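Local structure of GH26C (Muricauda sp. MAR_2010_75, 6Q78) at residues 158-163 / 232-237; 243-248 / 282-287; 64-69 / 264-269. The protein is a family 26 glycoside hydrolase that, as an endo-beta-1,4-mannanase, probably cuts the main chain of mannans on a TIM-barrel scaffold. One frame throughout, in Å; residues are numbered along the deposited sequence.

How the contacts relate
All three contacts lie in one TIM barrel. Contact 1 joins the loops that follow strands 153-157 and 220-223 at the C-terminal end of the barrel, where enzymes of this fold carry their active site; the side chain of His-159 is about 3 Å from a bound Tris molecule, probably from the crystallisation liquor. Contact 2, centred 15 Å away, touches it by packing, Trp-235 O being 3.8 Å from Tyr-245 CD1. Contact 3 lies at the N-terminal end of strand 265-269, its centre 24 Å from that of contact 1, with nearest atoms about 9 Å apart. The strand's last residue, Phe-269, reaches contact 2, Phe-269 CZ lying 3.6 Å from Tyr-285 CA.

Contact 1: 158-163 / 232-237; sequences WHFREP and WFWWGQ
Neither Phe-160 nor Trp-234 belongs to a helix or strand: the two loops stay apart, Glu-162 CA to Trp-234 CA 7.2 Å, and the aromatic side chains of the type I turn Phe-233 to Gly-236 fill the interval. Trp-234 does most of the joining. With its CG lodged between the backbone N and the carbonyl carbon (chi1 52°), its indole reaches the other loop, and Trp-234 NE1 donates to Phe-160 O at 2.9 Å. The bond is bent, 145° at the hydrogen, yet the oxygen lies near the ring plane. The six-membered ring turns its edge to the face of Phe-160 in an offset edge-to-face pair, planes 65° apart, with Trp-234 CZ2 3.5 Å from Phe-160 CD2. One Trp-234 face receives Glu-162 CB in a CH-pi contact, 3.8 Å from the centroid of the five-membered ring; Trp-235 CE3 sits over the opposite face. The carboxylate of Glu-162 bends away to the backbone N of Phe-164 and Glu-165, leaving CB over the indole. Trp-235 comes edge-on, its CZ3 3.6 Å from Phe-160 O, while its NE1 serves His-226 O. Nearer the bound Tris, which may mark the substrate pocket, Phe-233 CZ lies 3.6 Å from His-159 NE2, the rings oblique; that histidine bonds Asp-116 through ND1 and the Tris through NE2. A tryptophan suits the place of Trp-234: a large apolar plate with one N-H, which satisfies a buried carbonyl and fixes the ring. His-159, beside the probable pocket, is thus backed by aromatic packing that a single hydrogen bond, from Trp-234, crosses.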
loop_
_atom_site.group_PDB
_atom_site.type_symbol
_atom_site.label_atom_id
_atom_site.label_comp_id
_atom_site.label_asym_id
_atom_site.label_seq_id
_atom_site.Cartn_x
_atom_site.Cartn_y
_atom_site.Cartn_z
ATOM N N TRP A 158 -1.163 -7.699 1.674
ATOM C CA TRP A 158 -1.426 -9.137 1.745
ATOM C C TRP A 158 -1.675 -9.526 3.195
ATOM O O TRP A 158 -0.723 -9.772 3.956
ATOM C CB TRP A 158 -0.238 -9.886 1.174
ATOM C CG TRP A 158 -0.470 -11.363 1.051
ATOM C CD1 TRP A 158 -1.679 -12.029 1.104
ATOM C CD2 TRP A 158 0.517 -12.360 0.773
ATOM N NE1 TRP A 158 -1.489 -13.395 0.908
ATOM C CE2 TRP A 158 -0.147 -13.613 0.693
ATOM C CE3 TRP A 158 1.897 -12.320 0.613
ATOM C CZ2 TRP A 158 0.533 -14.790 0.421
ATOM C CZ3 TRP A 158 2.578 -13.514 0.374
ATOM C CH2 TRP A 158 1.897 -14.716 0.279
ATOM N N HIS A 159 -2.961 -9.625 3.570
ATOM C CA HIS A 159 -3.303 -10.170 4.880
ATOM C C HIS A 159 -3.299 -11.688 4.734
ATOM O O HIS A 159 -4.324 -12.345 4.480
ATOM C CB HIS A 159 -4.622 -9.609 5.392
ATOM C CG HIS A 159 -4.517 -8.197 5.880
ATOM N ND1 HIS A 159 -4.606 -7.112 5.030
ATOM C CD2 HIS A 159 -4.359 -7.689 7.131
ATOM C CE1 HIS A 159 -4.478 -5.996 5.735
ATOM N NE2 HIS A 159 -4.306 -6.318 7.008
ATOM N N PHE A 160 -2.083 -12.238 4.857
ATOM C CA PHE A 160 -1.771 -13.643 4.576
ATOM C C PHE A 160 -2.063 -14.484 5.814
ATOM O O PHE A 160 -1.424 -14.323 6.851
ATOM C CB PHE A 160 -0.293 -13.665 4.167
ATOM C CG PHE A 160 0.299 -15.044 3.861
ATOM C CD1 PHE A 160 -0.489 -16.104 3.460
ATOM C CD2 PHE A 160 1.674 -15.222 3.929
ATOM C CE1 PHE A 160 0.100 -17.345 3.161
ATOM C CE2 PHE A 160 2.248 -16.453 3.679
ATOM C CZ PHE A 160 1.465 -17.516 3.303
ATOM N N ARG A 161 -3.080 -15.330 5.726
ATOM C CA ARG A 161 -3.412 -16.187 6.860
ATOM C C ARG A 161 -2.271 -17.161 7.111
ATOM O O ARG A 161 -1.663 -17.694 6.180
ATOM C CB ARG A 161 -4.747 -16.910 6.619
ATOM C CG ARG A 161 -5.903 -15.919 6.565
ATOM C CD ARG A 161 -7.221 -16.564 6.171
ATOM N NE ARG A 161 -8.135 -15.532 5.702
ATOM C CZ ARG A 161 -8.921 -14.798 6.472
ATOM N NH1 ARG A 161 -8.936 -14.971 7.786
ATOM N NH2 ARG A 161 -9.686 -13.850 5.903
ATOM N N GLU A 162 -1.995 -17.410 8.383
ATOM C CA GLU A 162 -0.812 -18.154 8.754
ATOM C C GLU A 162 -0.893 -19.576 8.199
ATOM O O GLU A 162 -1.987 -20.127 8.028
ATOM C CB GLU A 162 -0.644 -18.152 10.280
ATOM C CG GLU A 162 -1.699 -18.978 11.078
ATOM C CD GLU A 162 -1.444 -20.462 11.009
ATOM O OE1 GLU A 162 -2.435 -21.263 11.079
ATOM O OE2 GLU A 162 -0.253 -20.836 10.907
ATOM N N PRO A 163 0.262 -20.196 7.929
ATOM C CA PRO A 163 0.287 -21.371 7.036
ATOM C C PRO A 163 -0.145 -22.690 7.657
ATOM O O PRO A 163 -0.511 -23.612 6.903
ATOM C CB PRO A 163 1.770 -21.451 6.600
ATOM C CG PRO A 163 2.497 -20.864 7.788
ATOM C CD PRO A 163 1.610 -19.693 8.199
ATOM N N TRP A 232 0.832 -7.525 16.023
ATOM C CA TRP A 232 -0.511 -7.988 15.709
ATOM C C TRP A 232 -0.556 -8.952 14.538
ATOM O O TRP A 232 -1.572 -9.640 14.380
ATOM C CB TRP A 232 -1.482 -6.828 15.455
ATOM C CG TRP A 232 -0.944 -5.697 14.573
ATOM C CD1 TRP A 232 -1.089 -5.581 13.202
ATOM C CD2 TRP A 232 -0.286 -4.500 15.019
ATOM N NE1 TRP A 232 -0.499 -4.399 12.770
ATOM C CE2 TRP A 232 -0.012 -3.718 13.861
ATOM C CE3 TRP A 232 0.137 -4.031 16.273
ATOM C CZ2 TRP A 232 0.636 -2.486 13.933
ATOM C CZ3 TRP A 232 0.785 -2.803 16.338
ATOM C CH2 TRP A 232 1.042 -2.056 15.170
ATOM N N PHE A 233 0.497 -9.026 13.732
ATOM C CA PHE A 233 0.632 -10.016 12.660
ATOM C C PHE A 233 1.751 -10.990 13.003
ATOM O O PHE A 233 2.688 -10.652 13.748
ATOM C CB PHE A 233 1.031 -9.330 11.321
ATOM C CG PHE A 233 -0.003 -8.386 10.763
ATOM C CD1 PHE A 233 -1.333 -8.770 10.684
ATOM C CD2 PHE A 233 0.362 -7.120 10.324
ATOM C CE1 PHE A 233 -2.288 -7.933 10.145
ATOM C CE2 PHE A 233 -0.594 -6.271 9.787
ATOM C CZ PHE A 233 -1.923 -6.671 9.703
ATOM N N TRP A 234 1.681 -12.201 12.423
ATOM C CA TRP A 234 2.644 -13.254 12.757
ATOM C C TRP A 234 4.022 -13.013 12.144
ATOM O O TRP A 234 4.994 -13.664 12.557
ATOM C CB TRP A 234 2.065 -14.632 12.397
ATOM C CG TRP A 234 1.562 -14.771 11.009
ATOM C CD1 TRP A 234 0.261 -14.589 10.577
ATOM C CD2 TRP A 234 2.324 -15.101 9.824
ATOM N NE1 TRP A 234 0.175 -14.804 9.219
ATOM C CE2 TRP A 234 1.424 -15.100 8.729
ATOM C CE3 TRP A 234 3.679 -15.350 9.586
ATOM C CZ2 TRP A 234 1.814 -15.389 7.416
ATOM C CZ3 TRP A 234 4.085 -15.628 8.277
ATOM C CH2 TRP A 234 3.143 -15.630 7.191
ATOM N N TRP A 235 4.143 -12.078 11.200
ATOM C CA TRP A 235 5.442 -11.639 10.722
ATOM C C TRP A 235 6.013 -10.502 11.573
ATOM O O TRP A 235 7.014 -9.901 11.183
ATOM C CB TRP A 235 5.363 -11.250 9.240
ATOM C CG TRP A 235 4.276 -10.282 8.923
ATOM C CD1 TRP A 235 4.346 -8.896 8.980
ATOM C CD2 TRP A 235 2.962 -10.585 8.422
ATOM N NE1 TRP A 235 3.134 -8.341 8.591
ATOM C CE2 TRP A 235 2.285 -9.347 8.208
ATOM C CE3 TRP A 235 2.299 -11.777 8.125
ATOM C CZ2 TRP A 235 0.958 -9.276 7.743
ATOM C CZ3 TRP A 235 0.980 -11.721 7.662
ATOM C CH2 TRP A 235 0.313 -10.467 7.472
ATOM N N GLY A 236 5.403 -10.215 12.719
ATOM C CA GLY A 236 5.850 -9.148 13.595
ATOM C C GLY A 236 7.117 -9.466 14.375
ATOM O O GLY A 236 7.610 -10.589 14.452
ATOM N N GLN A 237 7.663 -8.416 14.981
ATOM C CA GLN A 237 9.047 -8.459 15.446
ATOM C C GLN A 237 9.260 -9.380 16.634
ATOM O O GLN A 237 10.401 -9.804 16.855
ATOM C CB GLN A 237 9.539 -7.046 15.759
ATOM C CG GLN A 237 8.740 -6.304 16.783
ATOM C CD GLN A 237 9.373 -6.392 18.181
ATOM O OE1 GLN A 237 10.588 -6.535 18.316
ATOM N NE2 GLN A 237 8.543 -6.323 19.221
#

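Contact 2: 243-248 / 282-287; sequences EEYIQL and LARYPG
The carbonyl oxygen of Arg-284 is hemmed in by carbon from helix 242-259: Tyr-245 CD2 lies 3.6 Å from Arg-284 O, which is near the plane of the phenol ring, and Ile-246 CG1 is at the same distance. Phe-269 CE1 closes in on this oxygen as well. Ile-246 reaches furthest into the contact. Its CG1 arm stretches across so that Ile-246 CD1 stands 3.6 Å from Tyr-285 O, and Ile-246 CG2, anti to the backbone N, settles 4.2 Å from Pro-286 CB. A beta-branched residue fits here because its two arms serve different parts of the loop. Tyr-245 crosses Arg-284 at about a right angle, Tyr-245 CD2 3.9 Å from Arg-284 CB, while NH1 of the extended arginine passes near Tyr-245 CB and bonds Cys-240 O, just before the helix. The phenol hydroxyl reaches Phe-225 O, and Pro-286 O takes Gln-250 NE2 from the next turn of the same helix. No hydrogen bond links the two segments themselves: carbon of the helix rests on the loop's carbonyl oxygens and on Pro-286, while Tyr-245 OH, Arg-284 NH1 and Pro-286 O bond residues outside the two segments.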
loop_
_atom_site.group_PDB
_atom_site.type_symbol
_atom_site.label_atom_id
_atom_site.label_comp_id
_atom_site.label_asym_id
_atom_site.label_seq_id
_atom_site.Cartn_x
_atom_site.Cartn_y
_atom_site.Cartn_z
ATOM N N GLU A 243 17.182 -11.166 10.981
ATOM C CA GLU A 243 17.709 -11.942 9.865
ATOM C C GLU A 243 16.613 -12.770 9.200
ATOM O O GLU A 243 16.595 -12.905 7.972
ATOM C CB GLU A 243 18.867 -12.824 10.347
ATOM C CG GLU A 243 20.120 -12.006 10.785
ATOM C CD GLU A 243 20.112 -11.529 12.249
ATOM O OE1 GLU A 243 21.145 -10.955 12.645
ATOM O OE2 GLU A 243 19.122 -11.714 13.009
ATOM N N GLU A 244 15.693 -13.327 9.989
ATOM C CA GLU A 244 14.599 -14.105 9.403
ATOM C C GLU A 244 13.675 -13.223 8.571
ATOM O O GLU A 244 13.267 -13.618 7.474
ATOM C CB GLU A 244 13.814 -14.830 10.495
ATOM C CG GLU A 244 14.538 -16.092 11.048
ATOM C CD GLU A 244 13.981 -16.615 12.366
ATOM O OE1 GLU A 244 13.204 -15.921 13.044
ATOM O OE2 GLU A 244 14.367 -17.755 12.763
ATOM N N TYR A 245 13.313 -12.040 9.078
ATOM C CA TYR A 245 12.436 -11.164 8.303
ATOM C C TYR A 245 13.100 -10.768 6.993
ATOM O O TYR A 245 12.468 -10.808 5.929
ATOM C CB TYR A 245 12.065 -9.923 9.126
ATOM C CG TYR A 245 11.076 -9.056 8.413
ATOM C CD1 TYR A 245 9.701 -9.301 8.538
ATOM C CD2 TYR A 245 11.498 -8.024 7.570
ATOM C CE1 TYR A 245 8.778 -8.531 7.826
ATOM C CE2 TYR A 245 10.581 -7.252 6.868
ATOM C CZ TYR A 245 9.226 -7.502 7.023
ATOM O OH TYR A 245 8.332 -6.713 6.314
ATOM N N ILE A 246 14.381 -10.408 7.051
ATOM C CA ILE A 246 15.100 -9.994 5.852
ATOM C C ILE A 246 15.236 -11.158 4.880
ATOM O O ILE A 246 15.073 -10.991 3.659
ATOM C CB ILE A 246 16.464 -9.404 6.254
ATOM C CG1 ILE A 246 16.262 -8.039 6.929
ATOM C CG2 ILE A 246 17.381 -9.252 5.035
ATOM C CD1 ILE A 246 17.588 -7.452 7.435
ATOM N N GLN A 247 15.511 -12.362 5.401
ATOM C CA GLN A 247 15.588 -13.539 4.535
ATOM C C GLN A 247 14.260 -13.786 3.838
ATOM O O GLN A 247 14.222 -14.138 2.656
ATOM C CB GLN A 247 15.973 -14.764 5.366
ATOM C CG GLN A 247 16.138 -16.025 4.540
ATOM C CD GLN A 247 16.376 -17.280 5.380
ATOM O OE1 GLN A 247 16.458 -17.223 6.609
ATOM N NE2 GLN A 247 16.519 -18.415 4.705
ATOM N N LEU A 248 13.152 -13.644 4.567
ATOM C CA LEU A 248 11.838 -13.812 3.954
ATOM C C LEU A 248 11.619 -12.794 2.838
ATOM O O LEU A 248 11.199 -13.154 1.725
ATOM C CB LEU A 248 10.756 -13.649 5.023
ATOM C CG LEU A 248 9.326 -13.579 4.480
ATOM C CD1 LEU A 248 8.909 -14.859 3.725
ATOM C CD2 LEU A 248 8.340 -13.277 5.615
ATOM N N LEU A 282 15.348 1.460 9.489
ATOM C CA LEU A 282 16.121 0.530 8.664
ATOM C C LEU A 282 16.443 -0.793 9.368
ATOM O O LEU A 282 17.098 -1.663 8.758
ATOM C CB LEU A 282 17.434 1.200 8.189
ATOM C CG LEU A 282 17.283 2.368 7.201
ATOM C CD1 LEU A 282 18.582 3.148 7.064
ATOM C CD2 LEU A 282 16.867 1.854 5.835
ATOM N N ALA A 283 15.997 -0.968 10.616
ATOM C CA ALA A 283 16.359 -2.158 11.387
ATOM C C ALA A 283 16.116 -3.465 10.623
ATOM O O ALA A 283 16.987 -4.351 10.599
ATOM C CB ALA A 283 15.655 -2.155 12.748
ATOM N N ARG A 284 14.926 -3.624 10.027
ATOM C CA ARG A 284 14.596 -4.843 9.287
ATOM C C ARG A 284 14.496 -4.604 7.785
ATOM O O ARG A 284 13.846 -5.385 7.081
ATOM C CB ARG A 284 13.306 -5.474 9.831
ATOM C CG ARG A 284 13.488 -5.949 11.259
ATOM C CD ARG A 284 12.230 -6.567 11.930
ATOM N NE ARG A 284 12.656 -7.007 13.253
ATOM C CZ ARG A 284 12.478 -8.210 13.776
ATOM N NH1 ARG A 284 11.781 -9.128 13.123
ATOM N NH2 ARG A 284 13.007 -8.488 14.970
ATOM N N TYR A 285 15.107 -3.523 7.295
ATOM C CA TYR A 285 15.088 -3.214 5.868
ATOM C C TYR A 285 15.955 -4.209 5.108
ATOM O O TYR A 285 17.101 -4.490 5.519
ATOM C CB TYR A 285 15.609 -1.795 5.703
ATOM C CG TYR A 285 15.722 -1.265 4.291
ATOM C CD1 TYR A 285 14.594 -0.874 3.574
ATOM C CD2 TYR A 285 16.968 -1.126 3.694
ATOM C CE1 TYR A 285 14.720 -0.364 2.273
ATOM C CE2 TYR A 285 17.110 -0.627 2.409
ATOM C CZ TYR A 285 15.978 -0.255 1.705
ATOM O OH TYR A 285 16.110 0.276 0.424
ATOM N N PRO A 286 15.432 -4.816 4.039
ATOM C CA PRO A 286 16.159 -5.885 3.361
ATOM C C PRO A 286 17.179 -5.424 2.340
ATOM O O PRO A 286 17.870 -6.270 1.766
ATOM C CB PRO A 286 15.043 -6.682 2.686
ATOM C CG PRO A 286 14.024 -5.634 2.366
ATOM C CD PRO A 286 14.027 -4.733 3.588
ATOM N N GLY A 287 17.325 -4.123 2.112
ATOM C CA GLY A 287 18.352 -3.703 1.187
ATOM C C GLY A 287 17.811 -2.950 0.004
ATOM O O GLY A 287 16.702 -3.219 -0.451
#

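Contact 3: 64-69 / 264-269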
loop_
_atom_site.group_PDB
_atom_site.type_symbol
_atom_site.label_atom_id
_atom_site.label_comp_id
_atom_site.label_asym_id
_atom_site.label_seq_id
_atom_site.Cartn_x
_atom_site.Cartn_y
_atom_site.Cartn_z
ATOM N N GLU A 64 7.466 -1.768 -19.606
ATOM C CA GLU A 64 7.600 -0.332 -19.846
ATOM C C GLU A 64 6.665 0.489 -18.960
ATOM O O GLU A 64 7.053 1.551 -18.465
ATOM C CB GLU A 64 7.392 -0.026 -21.332
ATOM C CG GLU A 64 8.504 -0.606 -22.216
ATOM N N GLU A 65 5.428 0.028 -18.757
ATOM C CA GLU A 65 4.488 0.789 -17.937
ATOM C C GLU A 65 4.889 0.771 -16.466
ATOM O O GLU A 65 4.571 1.714 -15.730
ATOM C CB GLU A 65 3.065 0.227 -18.071
ATOM C CG GLU A 65 2.398 0.457 -19.437
ATOM C CD GLU A 65 2.992 -0.372 -20.572
ATOM O OE1 GLU A 65 3.655 -1.419 -20.366
ATOM O OE2 GLU A 65 2.809 0.042 -21.741
ATOM N N THR A 66 5.557 -0.309 -15.999
ATOM C CA THR A 66 6.018 -0.367 -14.615
ATOM C C THR A 66 7.179 0.596 -14.400
ATOM O O THR A 66 7.239 1.271 -13.368
ATOM C CB THR A 66 6.415 -1.814 -14.281
ATOM O OG1 THR A 66 5.308 -2.682 -14.551
ATOM C CG2 THR A 66 6.830 -1.982 -12.819
ATOM N N VAL A 67 8.092 0.677 -15.369
ATOM C CA VAL A 67 9.172 1.666 -15.333
ATOM C C VAL A 67 8.586 3.078 -15.311
ATOM O O VAL A 67 9.020 3.952 -14.535
ATOM C CB VAL A 67 10.101 1.466 -16.549
ATOM C CG1 VAL A 67 11.192 2.581 -16.590
ATOM C CG2 VAL A 67 10.772 0.071 -16.510
ATOM N N ALA A 68 7.598 3.331 -16.182
ATOM C CA ALA A 68 6.987 4.660 -16.203
ATOM C C ALA A 68 6.334 4.978 -14.862
ATOM O O ALA A 68 6.445 6.108 -14.361
ATOM C CB ALA A 68 5.971 4.756 -17.340
ATOM N N LEU A 69 5.643 3.998 -14.258
ATOM C CA LEU A 69 5.043 4.251 -12.949
ATOM C C LEU A 69 6.094 4.685 -11.925
ATOM O O LEU A 69 5.884 5.653 -11.174
ATOM C CB LEU A 69 4.273 3.024 -12.485
ATOM C CG LEU A 69 3.691 3.139 -11.081
ATOM C CD1 LEU A 69 2.629 4.208 -10.958
ATOM C CD2 LEU A 69 3.128 1.797 -10.641
ATOM N N ASN A 264 5.687 -6.947 -13.745
ATOM C CA ASN A 264 4.799 -5.800 -13.578
ATOM C C ASN A 264 4.561 -5.490 -12.097
ATOM O O ASN A 264 3.440 -5.230 -11.664
ATOM C CB ASN A 264 3.483 -5.981 -14.358
ATOM C CG ASN A 264 2.704 -7.259 -14.000
ATOM O OD1 ASN A 264 3.260 -8.348 -13.875
ATOM N ND2 ASN A 264 1.392 -7.123 -13.906
ATOM N N MET A 265 5.629 -5.511 -11.302
ATOM C CA MET A 265 5.554 -5.304 -9.854
ATOM C C MET A 265 6.649 -4.349 -9.394
ATOM O O MET A 265 7.824 -4.503 -9.758
ATOM C CB MET A 265 5.748 -6.650 -9.138
ATOM C CG MET A 265 5.239 -6.727 -7.730
ATOM S SD MET A 265 5.234 -8.486 -7.237
ATOM C CE MET A 265 3.509 -8.930 -7.324
ATOM N N LEU A 266 6.263 -3.376 -8.577
ATOM C CA LEU A 266 7.172 -2.607 -7.730
ATOM C C LEU A 266 6.968 -3.120 -6.307
ATOM O O LEU A 266 5.903 -3.652 -5.969
ATOM C CB LEU A 266 6.791 -1.127 -7.766
ATOM C CG LEU A 266 6.841 -0.405 -9.123
ATOM C CD1 LEU A 266 6.521 1.087 -8.943
ATOM C CD2 LEU A 266 8.257 -0.522 -9.727
ATOM N N PHE A 267 8.006 -2.999 -5.476
ATOM C CA PHE A 267 7.997 -3.564 -4.126
ATOM C C PHE A 267 8.060 -2.469 -3.071
ATOM O O PHE A 267 8.953 -1.609 -3.115
ATOM C CB PHE A 267 9.192 -4.521 -3.951
ATOM C CG PHE A 267 9.137 -5.692 -4.877
ATOM C CD1 PHE A 267 8.435 -6.840 -4.524
ATOM C CD2 PHE A 267 9.732 -5.631 -6.123
ATOM C CE1 PHE A 267 8.334 -7.933 -5.406
ATOM C CE2 PHE A 267 9.652 -6.708 -7.000
ATOM C CZ PHE A 267 8.953 -7.854 -6.622
ATOM N N ALA A 268 7.129 -2.521 -2.111
ATOM C CA ALA A 268 6.985 -1.497 -1.076
ATOM C C ALA A 268 7.203 -2.098 0.308
ATOM O O ALA A 268 6.569 -3.087 0.667
ATOM C CB ALA A 268 5.569 -0.890 -1.150
ATOM N N PHE A 269 8.065 -1.451 1.090
ATOM C CA PHE A 269 8.426 -1.822 2.452
ATOM C C PHE A 269 7.736 -0.839 3.387
ATOM O O PHE A 269 7.908 0.377 3.233
ATOM C CB PHE A 269 9.953 -1.631 2.571
ATOM C CG PHE A 269 10.529 -1.775 3.968
ATOM C CD1 PHE A 269 10.780 -3.045 4.503
ATOM C CD2 PHE A 269 10.918 -0.651 4.694
ATOM C CE1 PHE A 269 11.369 -3.186 5.774
ATOM C CE2 PHE A 269 11.505 -0.791 5.967
ATOM C CZ PHE A 269 11.717 -2.055 6.506
#
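Apolar contacts centre on Leu-266, near the start of strand 265-269, which meets Thr-66 and Leu-69 of helix 64-76. Leu-266 CD2 lies 3.7 Å from Thr-66 CG2, the two side chains sliding past each other in opposite directions, and Leu-266 CD1 is 3.9 Å from Leu-69 CD2, where the two side chains cross at a slant. Thr-66 can offer its methyl because CG2 stands anti to the backbone N, with OG1 on the other branch (chi1 -56°). Leu-69, one turn further on, extends its CG in the same sense (chi1 176°), and the fork of Leu-266 thus spans both residues, a task for which its two methyls suit it. An alanine in place of Leu-266 would probably leave both Thr-66 CG2 and Leu-69 CD2 without their apolar partner and open a gap between helix and strand.

Polar atoms behave differently. Thr-66 OG1 rests against carbon, 3.3 Å from Asn-264 CA, and its hydrogen-bonding partner is the hydroxyl of Thr-63, just before the helix. The amide of Asn-264 turns from the helix and gives ND2 to the carbonyls of Val-218 and Thr-207.

Backbone geometry frames this. The short axes pass 9.0 Å apart at 36°, and the strand is held in the barrel by hydrogen bonds of Leu-266 with Ile-220 and Phe-222. Side chains alternate along the strand: Met-265 faces helices 193-208 and 242-259 outside, Leu-266 the barrel interior. The start of helix 64-76 packs against the N-terminal end of the barrel, consistent with a helix closing the bottom of a TIM barrel. Between 64-69 and 264-269 no hydrogen bond forms and the contact is van der Waals; the polar ends turn to Thr-63, Val-218 and Thr-207 instead.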